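Local coordinates for cell surface protein (Faecalibacterium prausnitzii A2-165, PDB 4GT6) that is of unknown function but, as an extracellular leucine-rich repeat protein of the BspA type, probably binds other proteins at the cell surface, at residues 82-87 / 110-115; 338-343 / 361-366. All blocks are in the same frame, centred on the assembly; numbering follows the deposited sequence. Where two conformers were deposited one is given.

How the contacts relate
This chain is a leucine-rich repeat portion of a longer cell surface protein. Both contacts join successive turns of its one curved solenoid, on opposite sides of the chain's centre: their own centres lie 50 Å apart and their nearest atoms about 36 Å. Contact 1 comes first along the chain and closes before contact 2 opens. It stacks two loops, one after strand 77-78 and one after strand 104-105, in the first BspA-type repeat region. Contact 2 pairs strands 338-341 and 361-364, the last two of a three-stranded parallel sheet that begins with 315-317. They share no sheet. Different elements thus join neighbour to neighbour, consistent with a solenoid built from local contacts.

Contact 1: 82-87 / 110-115; sequences AFYNCT and FMFCSE
F83 and F110 lie side by side and point the same way, their planes only 6° apart but slid so far that the rings barely overlap; F83 CD2 comes within 3.4 Å of F110 CE1. Both take the same first torsion, CG anti to the carbonyl carbon (chi1 near -62° in both), which keeps the rings in line. F59 before them and F133 after them continue this phenylalanine ladder along the leucine-rich repeat solenoid. On the outer part of the loops Y84 and F112 meet differently: the edge of F112 faces the Y84 ring in an offset edge-to-face pair, planes at 72°, while Y84 OH sits at the rim of F112, 3.4 Å from CE2. Selenomethionine M111, its chain extended, runs beside Y84 and brings SE to the ring edge, 5.3 Å from the centroid, a Met-aromatic contact. Between the aromatic groups the two type II turns, F83 to C86 and F110 to C113, are joined by a straight bond from N85 N to M111 O, 2.9 Å long. The buried F83 and F110 rings thus supply apolar packing inside, Y84 and F112 lie nearer the surface, and the N85 to M111 bond, together with the backbone bond between F83 and A109, fixes how the two turns sit against each other.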
loop_
_atom_site.group_PDB
_atom_site.type_symbol
_atom_site.label_atom_id
_atom_site.label_comp_id
_atom_site.label_asym_id
_atom_site.label_seq_id
_atom_site.Cartn_x
_atom_site.Cartn_y
_atom_site.Cartn_z
ATOM N N ALA A 82 -10.122 -2.272 17.236
ATOM C CA ALA A 82 -11.437 -2.091 17.910
ATOM C C ALA A 82 -12.607 -2.610 17.070
ATOM O O ALA A 82 -13.575 -3.099 17.641
ATOM C CB ALA A 82 -11.668 -0.624 18.245
ATOM N N PHE A 83 -12.539 -2.488 15.735
ATOM C CA PHE A 83 -13.635 -2.940 14.862
ATOM C C PHE A 83 -13.059 -3.842 13.776
ATOM O O PHE A 83 -13.595 -3.932 12.676
ATOM C CB PHE A 83 -14.390 -1.720 14.253
ATOM C CG PHE A 83 -15.039 -0.868 15.314
ATOM C CD1 PHE A 83 -16.308 -1.184 15.804
ATOM C CD2 PHE A 83 -14.368 0.236 15.852
ATOM C CE1 PHE A 83 -16.883 -0.421 16.825
ATOM C CE2 PHE A 83 -14.956 1.004 16.865
ATOM C CZ PHE A 83 -16.195 0.659 17.357
ATOM N N TYR A 84 -11.974 -4.530 14.098
ATOM C CA TYR A 84 -11.317 -5.431 13.165
ATOM C C TYR A 84 -12.297 -6.507 12.676
ATOM O O TYR A 84 -12.990 -7.150 13.485
ATOM C CB TYR A 84 -10.133 -6.091 13.888
ATOM C CG TYR A 84 -9.346 -7.088 13.063
ATOM C CD1 TYR A 84 -8.263 -6.677 12.294
ATOM C CD2 TYR A 84 -9.635 -8.455 13.116
ATOM C CE1 TYR A 84 -7.480 -7.595 11.594
ATOM C CE2 TYR A 84 -8.874 -9.380 12.405
ATOM C CZ TYR A 84 -7.782 -8.946 11.666
ATOM O OH TYR A 84 -6.993 -9.842 11.002
ATOM N N ASN A 85 -12.365 -6.680 11.355
ATOM C CA ASN A 85 -13.175 -7.709 10.701
ATOM C C ASN A 85 -14.688 -7.573 10.966
ATOM O O ASN A 85 -15.380 -8.591 11.109
ATOM C CB ASN A 85 -12.687 -9.111 11.112
ATOM C CG ASN A 85 -12.851 -10.132 10.033
ATOM O OD1 ASN A 85 -12.576 -9.857 8.854
ATOM N ND2 ASN A 85 -13.297 -11.331 10.419
ATOM N N CYS A 86 -15.200 -6.319 11.024
ATOM C CA CYS A 86 -16.643 -6.038 11.113
ATOM C C CYS A 86 -17.048 -5.746 9.666
ATOM O O CYS A 86 -17.111 -4.594 9.217
ATOM C CB CYS A 86 -16.923 -4.887 12.066
ATOM S SG CYS A 86 -16.657 -5.335 13.801
ATOM N N THR A 87 -17.213 -6.821 8.908
ATOM C CA THR A 87 -17.263 -6.774 7.442
ATOM C C THR A 87 -18.578 -6.277 6.861
ATOM O O THR A 87 -18.626 -6.064 5.653
ATOM C CB THR A 87 -16.905 -8.147 6.835
ATOM O OG1 THR A 87 -17.852 -9.081 7.303
ATOM C CG2 THR A 87 -15.507 -8.640 7.269
ATOM N N PHE A 110 -9.984 -0.446 11.908
ATOM C CA PHE A 110 -11.097 -0.760 10.998
ATOM C C PHE A 110 -10.615 -1.682 9.900
ATOM O O PHE A 110 -11.203 -1.728 8.815
ATOM C CB PHE A 110 -11.701 0.537 10.418
ATOM C CG PHE A 110 -12.302 1.399 11.498
ATOM C CD1 PHE A 110 -13.610 1.180 11.938
ATOM C CD2 PHE A 110 -11.557 2.405 12.102
ATOM C CE1 PHE A 110 -14.162 1.963 12.949
ATOM C CE2 PHE A 110 -12.111 3.193 13.118
ATOM C CZ PHE A 110 -13.403 2.947 13.557
HETATM N N MSE A 111 -9.542 -2.443 10.167
HETATM C CA MSE A 111 -9.057 -3.369 9.130
HETATM C C MSE A 111 -10.119 -4.415 8.782
HETATM O O MSE A 111 -10.801 -4.916 9.676
HETATM C CB MSE A 111 -7.770 -4.056 9.592
HETATM C CG MSE A 111 -7.257 -5.094 8.612
HETATM SE SE MSE A 111 -5.381 -5.378 9.074
HETATM C CE MSE A 111 -4.988 -6.901 7.888
ATOM N N PHE A 112 -10.297 -4.682 7.466
ATOM C CA PHE A 112 -11.286 -5.618 6.910
ATOM C C PHE A 112 -12.736 -5.136 7.054
ATOM O O PHE A 112 -13.650 -5.938 6.804
ATOM C CB PHE A 112 -11.149 -7.054 7.486
ATOM C CG PHE A 112 -9.852 -7.754 7.139
ATOM C CD1 PHE A 112 -9.436 -7.871 5.814
ATOM C CD2 PHE A 112 -9.074 -8.340 8.135
ATOM C CE1 PHE A 112 -8.237 -8.524 5.495
ATOM C CE2 PHE A 112 -7.901 -9.023 7.815
ATOM C CZ PHE A 112 -7.495 -9.123 6.495
ATOM N N CYS A 113 -12.976 -3.835 7.356
ATOM C CA CYS A 113 -14.363 -3.294 7.353
ATOM C C CYS A 113 -14.654 -2.912 5.911
ATOM O O CYS A 113 -14.689 -1.732 5.548
ATOM C CB CYS A 113 -14.492 -2.112 8.311
ATOM S SG CYS A 113 -14.306 -2.582 10.056
ATOM N N SER A 114 -14.854 -3.957 5.089
ATOM C CA SER A 114 -14.952 -3.826 3.638
ATOM C C SER A 114 -16.266 -3.196 3.132
ATOM O O SER A 114 -16.362 -2.902 1.939
ATOM C CB SER A 114 -14.694 -5.172 2.960
ATOM O OG SER A 114 -15.727 -6.100 3.231
ATOM N N GLU A 115 -17.233 -2.897 4.020
ATOM C CA GLU A 115 -18.472 -2.230 3.595
ATOM C C GLU A 115 -18.605 -0.843 4.214
ATOM O O GLU A 115 -19.601 -0.150 3.976
ATOM C CB GLU A 115 -19.713 -3.092 3.912
ATOM C CG GLU A 115 -19.737 -4.274 2.965
ATOM C CD GLU A 115 -20.995 -5.121 2.921
ATOM O OE1 GLU A 115 -21.934 -4.845 3.696
ATOM O OE2 GLU A 115 -21.069 -6.005 2.040
#

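Contact 2: 338-343 / 361-366; sequences RIAIPS and NIEYSG
Strands 338-341 and 361-364 run parallel, 4.7 Å apart with axes at 15°, as neighbouring rungs of the leucine-rich repeat sheet. I339 lies between N361 and E363, giving its N to N361 O and taking E363 N on its O; I341 N then bonds to E363 O, and a weak bond from S365 N to I341 O follows. On one face I339 CG2 touches I362 CG1, and I341 CD1 reaches I362 CG2 at 3.9 Å, with W371 of helix 368-372 against I341 and I362. On the other, R338 extends with CG anti to its N (chi1 -175°) past N361 and grips E363 in a side-on bidentate salt bridge, one N-H to each oxygen: NE meets OE2 at 2.9 Å, with OE2 in the guanidinium plane, and NH2 meets OE1 at 3.0 Å. Both oxygens are approached from above the carboxylate plane, the two groups standing 77° apart. NH1 goes to S315 OG, and NH2 is shared with D317 OD2 in a second salt bridge. A leucine in place of R338 would probably leave the E363 carboxylate without its mate and free to turn. At the strand ends, a bridging water donates to S343 O at 2.7 Å and accepts from Y364 OH at 2.6 Å.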
loop_
_atom_site.group_PDB
_atom_site.type_symbol
_atom_site.label_atom_id
_atom_site.label_comp_id
_atom_site.label_asym_id
_atom_site.label_seq_id
_atom_site.Cartn_x
_atom_site.Cartn_y
_atom_site.Cartn_z
ATOM N N ARG A 338 11.070 -15.098 -28.481
ATOM C CA ARG A 338 12.514 -15.036 -28.554
ATOM C C ARG A 338 13.118 -14.347 -27.344
ATOM O O ARG A 338 12.655 -13.281 -26.931
ATOM C CB ARG A 338 12.924 -14.276 -29.829
ATOM C CG ARG A 338 14.428 -14.227 -30.106
ATOM C CD ARG A 338 14.764 -13.119 -31.084
ATOM N NE ARG A 338 16.172 -12.744 -30.991
ATOM C CZ ARG A 338 16.633 -11.687 -30.329
ATOM N NH1 ARG A 338 15.791 -10.852 -29.728
ATOM N NH2 ARG A 338 17.934 -11.439 -30.289
ATOM N N ILE A 339 14.188 -14.936 -26.813
ATOM C CA ILE A 339 14.937 -14.318 -25.721
ATOM C C ILE A 339 16.426 -14.568 -25.944
ATOM O O ILE A 339 16.832 -15.701 -26.191
ATOM C CB ILE A 339 14.467 -14.719 -24.289
ATOM C CG1 ILE A 339 15.295 -13.942 -23.208
ATOM C CG2 ILE A 339 14.503 -16.240 -24.066
ATOM C CD1 ILE A 339 14.578 -13.616 -21.963
ATOM N N ALA A 340 17.221 -13.498 -25.904
ATOM C CA ALA A 340 18.678 -13.615 -26.009
ATOM C C ALA A 340 19.245 -13.571 -24.590
ATOM O O ALA A 340 18.982 -12.619 -23.856
ATOM C CB ALA A 340 19.255 -12.505 -26.875
ATOM N N ILE A 341 19.930 -14.644 -24.174
ATOM C CA ILE A 341 20.502 -14.765 -22.829
ATOM C C ILE A 341 22.043 -14.737 -22.920
ATOM O O ILE A 341 22.625 -15.604 -23.581
ATOM C CB ILE A 341 19.980 -16.054 -22.131
ATOM C CG1 ILE A 341 18.429 -15.973 -21.928
ATOM C CG2 ILE A 341 20.726 -16.287 -20.793
ATOM C CD1 ILE A 341 17.737 -17.246 -21.496
ATOM N N PRO A 342 22.714 -13.764 -22.255
ATOM C CA PRO A 342 24.182 -13.727 -22.301
ATOM C C PRO A 342 24.785 -14.812 -21.406
ATOM O O PRO A 342 24.127 -15.272 -20.458
ATOM C CB PRO A 342 24.506 -12.322 -21.793
ATOM C CG PRO A 342 23.400 -12.007 -20.832
ATOM C CD PRO A 342 22.169 -12.661 -21.423
ATOM N N SER A 343 26.051 -15.185 -21.671
ATOM C CA SER A 343 26.733 -16.235 -20.908
ATOM C C SER A 343 27.049 -15.790 -19.467
ATOM O O SER A 343 27.353 -16.645 -18.631
ATOM C CB SER A 343 28.001 -16.700 -21.624
ATOM O OG SER A 343 28.898 -15.616 -21.797
ATOM N N ASN A 361 12.467 -19.827 -29.211
ATOM C CA ASN A 361 13.791 -19.413 -29.650
ATOM C C ASN A 361 14.594 -18.794 -28.504
ATOM O O ASN A 361 14.441 -17.613 -28.200
ATOM C CB ASN A 361 13.672 -18.435 -30.839
ATOM C CG ASN A 361 14.975 -17.974 -31.456
ATOM O OD1 ASN A 361 16.054 -18.544 -31.243
ATOM N ND2 ASN A 361 14.890 -16.936 -32.271
ATOM N N ILE A 362 15.477 -19.597 -27.896
ATOM C CA ILE A 362 16.370 -19.126 -26.843
ATOM C C ILE A 362 17.757 -18.976 -27.477
ATOM O O ILE A 362 18.370 -19.977 -27.848
ATOM C CB ILE A 362 16.355 -20.047 -25.577
ATOM C CG1 ILE A 362 14.959 -20.063 -24.910
ATOM C CG2 ILE A 362 17.443 -19.629 -24.560
ATOM C CD1 ILE A 362 14.695 -21.236 -23.931
ATOM N N GLU A 363 18.216 -17.724 -27.655
ATOM C CA GLU A 363 19.536 -17.406 -28.215
ATOM C C GLU A 363 20.530 -17.257 -27.069
ATOM O O GLU A 363 20.563 -16.217 -26.415
ATOM C CB GLU A 363 19.507 -16.117 -29.062
ATOM C CG GLU A 363 18.617 -16.145 -30.293
ATOM C CD GLU A 363 18.662 -14.884 -31.137
ATOM O OE1 GLU A 363 19.485 -13.986 -30.843
ATOM O OE2 GLU A 363 17.869 -14.797 -32.102
ATOM N N TYR A 364 21.316 -18.304 -26.805
ATOM C CA TYR A 364 22.308 -18.304 -25.735
ATOM C C TYR A 364 23.693 -18.175 -26.344
ATOM O O TYR A 364 24.067 -18.960 -27.214
ATOM C CB TYR A 364 22.157 -19.568 -24.888
ATOM C CG TYR A 364 23.141 -19.702 -23.749
ATOM C CD1 TYR A 364 23.115 -18.821 -22.668
ATOM C CD2 TYR A 364 24.061 -20.745 -23.720
ATOM C CE1 TYR A 364 23.994 -18.969 -21.594
ATOM C CE2 TYR A 364 24.925 -20.916 -22.645
ATOM C CZ TYR A 364 24.911 -20.008 -21.600
ATOM O OH TYR A 364 25.775 -20.201 -20.555
ATOM N N SER A 365 24.444 -17.155 -25.906
ATOM C CA SER A 365 25.766 -16.841 -26.445
ATOM C C SER A 365 26.887 -17.764 -25.935
ATOM O O SER A 365 28.005 -17.681 -26.444
ATOM C CB SER A 365 26.117 -15.384 -26.168
ATOM O OG SER A 365 25.993 -15.096 -24.786
ATOM N N GLY A 366 26.582 -18.651 -24.992
ATOM C CA GLY A 366 27.553 -19.596 -24.451
ATOM C C GLY A 366 27.432 -21.005 -25.006
ATOM O O GLY A 366 26.614 -21.261 -25.890
HETATM O O HOH W 1 27.460 -13.410 -23.792
HETATM O O HOH W 2 25.805 -18.891 -18.309
#